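Organic hydroperoxide resistance protein (PDB 6D9N) probably detoxifies organic hydroperoxides by reducing them with a reactive pair of cysteines. Local coordinates at residues 71-76 with 122-127. Residues are numbered along the deposited sequence; the frame is centred on the assembly and turned at random.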
ATOM      1  N   ASN B  71      10.105  13.915  -6.177  1.00  8.86           N
ATOM      2  CA  ASN B  71      10.752  15.087  -5.598  1.00  9.56           C
ATOM      3  C   ASN B  71      12.198  14.808  -5.242  1.00  9.31           C
ATOM      4  O   ASN B  71      13.050  15.701  -5.401  1.00 10.16           O
ATOM      5  CB  ASN B  71       9.911  15.636  -4.456  1.00 10.32           C
ATOM      6  CG  ASN B  71       8.786  16.476  -4.977  1.00 11.53           C
ATOM      7  OD1 ASN B  71       8.908  17.696  -5.062  1.00 13.76           O
ATOM      8  ND2 ASN B  71       7.744  15.845  -5.466  1.00 12.04           N
ATOM      9  N   LEU B  72      12.527  13.587  -4.814  1.00  9.07           N
ATOM     10  CA  LEU B  72      13.935  13.273  -4.576  1.00 10.07           C
ATOM     11  C   LEU B  72      14.741  13.366  -5.868  1.00  9.48           C
ATOM     12  O   LEU B  72      15.867  13.899  -5.892  1.00 10.72           O
ATOM     13  CB  LEU B  72      14.030  11.887  -3.947  1.00 12.19           C
ATOM     14  CG  LEU B  72      15.446  11.469  -3.575  1.00 14.53           C
ATOM     15  CD1 LEU B  72      16.159  12.485  -2.634  1.00 17.14           C
ATOM     16  CD2 LEU B  72      15.365  10.071  -2.938  1.00 15.52           C
ATOM     17  N   VAL B  73      14.188  12.828  -6.951  1.00  9.08           N
ATOM     18  CA  VAL B  73      14.862  12.876  -8.248  1.00  9.27           C
ATOM     19  C   VAL B  73      15.043  14.325  -8.709  1.00  8.79           C
ATOM     20  O   VAL B  73      16.109  14.710  -9.194  1.00 10.04           O
ATOM     21  CB  VAL B  73      14.066  12.033  -9.264  1.00 11.21           C
ATOM     22  CG1 VAL B  73      14.528  12.272 -10.713  1.00 12.63           C
ATOM     23  CG2 VAL B  73      14.153  10.559  -8.917  1.00 11.82           C
ATOM     24  N   ILE B  74      13.999  15.143  -8.580  1.00  8.61           N
ATOM     25  CA  ILE B  74      14.082  16.562  -8.954  1.00  9.51           C
ATOM     26  C   ILE B  74      15.179  17.276  -8.167  1.00  9.77           C
ATOM     27  O   ILE B  74      15.995  18.024  -8.735  1.00 10.46           O
ATOM     28  CB  ILE B  74      12.704  17.222  -8.760  1.00  9.02           C
ATOM     29  CG1 ILE B  74      11.739  16.747  -9.840  1.00  8.94           C
ATOM     30  CG2 ILE B  74      12.855  18.733  -8.763  1.00  9.90           C
ATOM     31  CD1 ILE B  74      10.272  17.136  -9.553  1.00  9.59           C
ATOM     32  N   LYS B  75      15.224  17.053  -6.844  1.00 10.25           N
ATOM     33  CA  LYS B  75      16.217  17.749  -6.035  1.00 11.89           C
ATOM     34  C   LYS B  75      17.617  17.252  -6.350  1.00 12.03           C
ATOM     35  O   LYS B  75      18.572  18.052  -6.389  1.00 12.77           O
ATOM     36  CB  LYS B  75      15.904  17.554  -4.547  1.00 14.67           C
ATOM     37  CG  LYS B  75      14.628  18.264  -4.056  1.00 18.18           C
ATOM     38  CD  LYS B  75      14.719  19.801  -4.139  1.00 22.19           C
ATOM     39  CE  LYS B  75      13.389  20.488  -3.710  1.00 24.94           C
ATOM     40  NZ  LYS B  75      13.425  21.952  -4.081  1.00 26.59           N
ATOM     41  N   SER B  76      17.760  15.967  -6.643  1.00 12.90           N
ATOM     42  CA  SER B  76      19.073  15.436  -6.990  1.00 13.05           C
ATOM     43  C   SER B  76      19.589  16.046  -8.287  1.00 13.51           C
ATOM     44  O   SER B  76      20.804  16.217  -8.457  1.00 14.95           O
ATOM     45  CB  SER B  76      19.016  13.903  -7.052  1.00 14.08           C
ATOM     46  OG  SER B  76      18.715  13.362  -5.759  1.00 16.19           O
ATOM     47  N   ILE B 122      10.062  11.167 -14.539  1.00 10.06           N
ATOM     48  CA  ILE B 122       9.180  10.107 -14.069  1.00 10.62           C
ATOM     49  C   ILE B 122       9.785   8.740 -14.312  1.00 10.76           C
ATOM     50  O   ILE B 122       9.502   7.812 -13.558  1.00 11.34           O
ATOM     51  CB  ILE B 122       7.737  10.196 -14.632  1.00 11.85           C
ATOM     52  CG1 ILE B 122       7.670  10.087 -16.177  1.00 12.26           C
ATOM     53  CG2 ILE B 122       6.991  11.390 -14.036  1.00 13.01           C
ATOM     54  CD1 ILE B 122       6.433   9.346 -16.664  1.00 13.28           C
ATOM     55  N   GLU B 123      10.578   8.570 -15.372  1.00 11.58           N
ATOM     56  CA  GLU B 123      11.274   7.308 -15.577  1.00 13.06           C
ATOM     57  C   GLU B 123      12.168   6.993 -14.374  1.00 12.02           C
ATOM     58  O   GLU B 123      12.168   5.859 -13.872  1.00 12.27           O
ATOM     59  CB  GLU B 123      12.064   7.393 -16.894  1.00 16.44           C
ATOM     60  CG  GLU B 123      12.992   6.206 -17.150  1.00 20.76           C
ATOM     61  CD  GLU B 123      13.738   6.296 -18.483  1.00 25.37           C
ATOM     62  OE1 GLU B 123      13.898   5.241 -19.129  1.00 27.66           O
ATOM     63  OE2 GLU B 123      14.156   7.404 -18.893  1.00 27.00           O
ATOM     64  N   LYS B 124      12.936   7.985 -13.890  1.00 10.95           N
ATOM     65  CA  LYS B 124      13.776   7.747 -12.717  1.00 11.71           C
ATOM     66  C   LYS B 124      12.923   7.513 -11.477  1.00 10.59           C
ATOM     67  O   LYS B 124      13.238   6.622 -10.679  1.00 11.30           O
ATOM     68  CB  LYS B 124      14.762   8.916 -12.506  1.00 15.09           C
ATOM     69  CG  LYS B 124      15.898   8.917 -13.512  1.00 18.93           C
ATOM     70  CD  LYS B 124      16.806  10.117 -13.364  1.00 22.30           C
ATOM     71  CE  LYS B 124      17.905  10.110 -14.440  1.00 25.63           C
ATOM     72  NZ  LYS B 124      18.609  11.420 -14.625  1.00 28.21           N
ATOM     73  N   ALA B 125      11.882   8.326 -11.276  1.00 10.01           N
ATOM     74  CA  ALA B 125      11.036   8.159 -10.101  1.00  9.53           C
ATOM     75  C   ALA B 125      10.437   6.764 -10.036  1.00  9.10           C
ATOM     76  O   ALA B 125      10.297   6.195  -8.952  1.00  9.73           O
ATOM     77  CB  ALA B 125       9.938   9.205 -10.126  1.00 10.05           C
ATOM     78  N   HIS B 126      10.084   6.197 -11.200  1.00  9.22           N
ATOM     79  CA  HIS B 126       9.479   4.877 -11.258  1.00  9.74           C
ATOM     80  C   HIS B 126      10.447   3.765 -10.882  1.00 10.98           C
ATOM     81  O   HIS B 126       9.999   2.676 -10.505  1.00 11.89           O
ATOM     82  CB  HIS B 126       8.854   4.707 -12.652  1.00 10.03           C
ATOM     83  CG  HIS B 126       7.842   3.608 -12.822  1.00 10.55           C
ATOM     84  ND1 HIS B 126       6.881   3.268 -11.887  1.00 10.52           N
ATOM     85  CD2 HIS B 126       7.579   2.869 -13.935  1.00 11.82           C
ATOM     86  CE1 HIS B 126       6.100   2.339 -12.417  1.00 11.52           C
ATOM     87  NE2 HIS B 126       6.503   2.074 -13.650  1.00 12.33           N
ATOM     88  N   GLN B 127      11.760   4.018 -10.924  1.00 11.27           N
ATOM     89  CA  GLN B 127      12.742   3.089 -10.418  1.00 12.34           C
ATOM     90  C   GLN B 127      13.057   3.327  -8.949  1.00 11.50           C
ATOM     91  O   GLN B 127      13.550   2.409  -8.289  1.00 12.22           O
ATOM     92  CB  GLN B 127      14.022   3.161 -11.262  1.00 15.17           C
ATOM     93  CG  GLN B 127      13.797   2.745 -12.726  1.00 16.92           C
ATOM     94  CD  GLN B 127      13.252   1.279 -12.891  1.00 18.91           C
ATOM     95  OE1 GLN B 127      13.740   0.298 -12.247  1.00 21.40           O
ATOM     96  NE2 GLN B 127      12.207   1.140 -13.716  1.00 18.25           N
TER
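Between segments 71-76 and 122-127, on helices 54-77 and 115-128, the CA atoms of Val73 and Ala125 come nearest, 6.3 Å apart. Fewer than two turns of each helix face each other, and the contact is small, burying 117 Å² in all. Val73 carries most of it, its CB directed at the other helix. With CG1 anti to the backbone N (chi1 168°), both methyls of the valine fork reach segment 122-127: CG1 lies 3.8 Å from CB of Lys124, while CG2 sits 4.0 Å from the backbone N of Ala125. A short, beta-branched residue suits this place, since it presents two methyls close to its own helix. Lys124 lends methylenes of its side chain, chiefly CB. It crosses the valine at about a right angle, passes its CD 4.1 Å from Val73 CG1, and then runs on in an extended chain that carries the ammonium group away from the apolar contact. Ala125, buried and with just a methyl, lets the backbones come near; that methyl packs against Leu70 and Phe66, about one and two turns before Val73 on helix 54-77. Leu121 and Val128 extend the apolar surface around Val73. This is plain helix-to-helix van der Waals packing within the OsmC-like fold, joining the C-terminal part of the long helix 54-77, which bears Cys65, to helix 115-128, which leads directly into its disulfide partner Cys129.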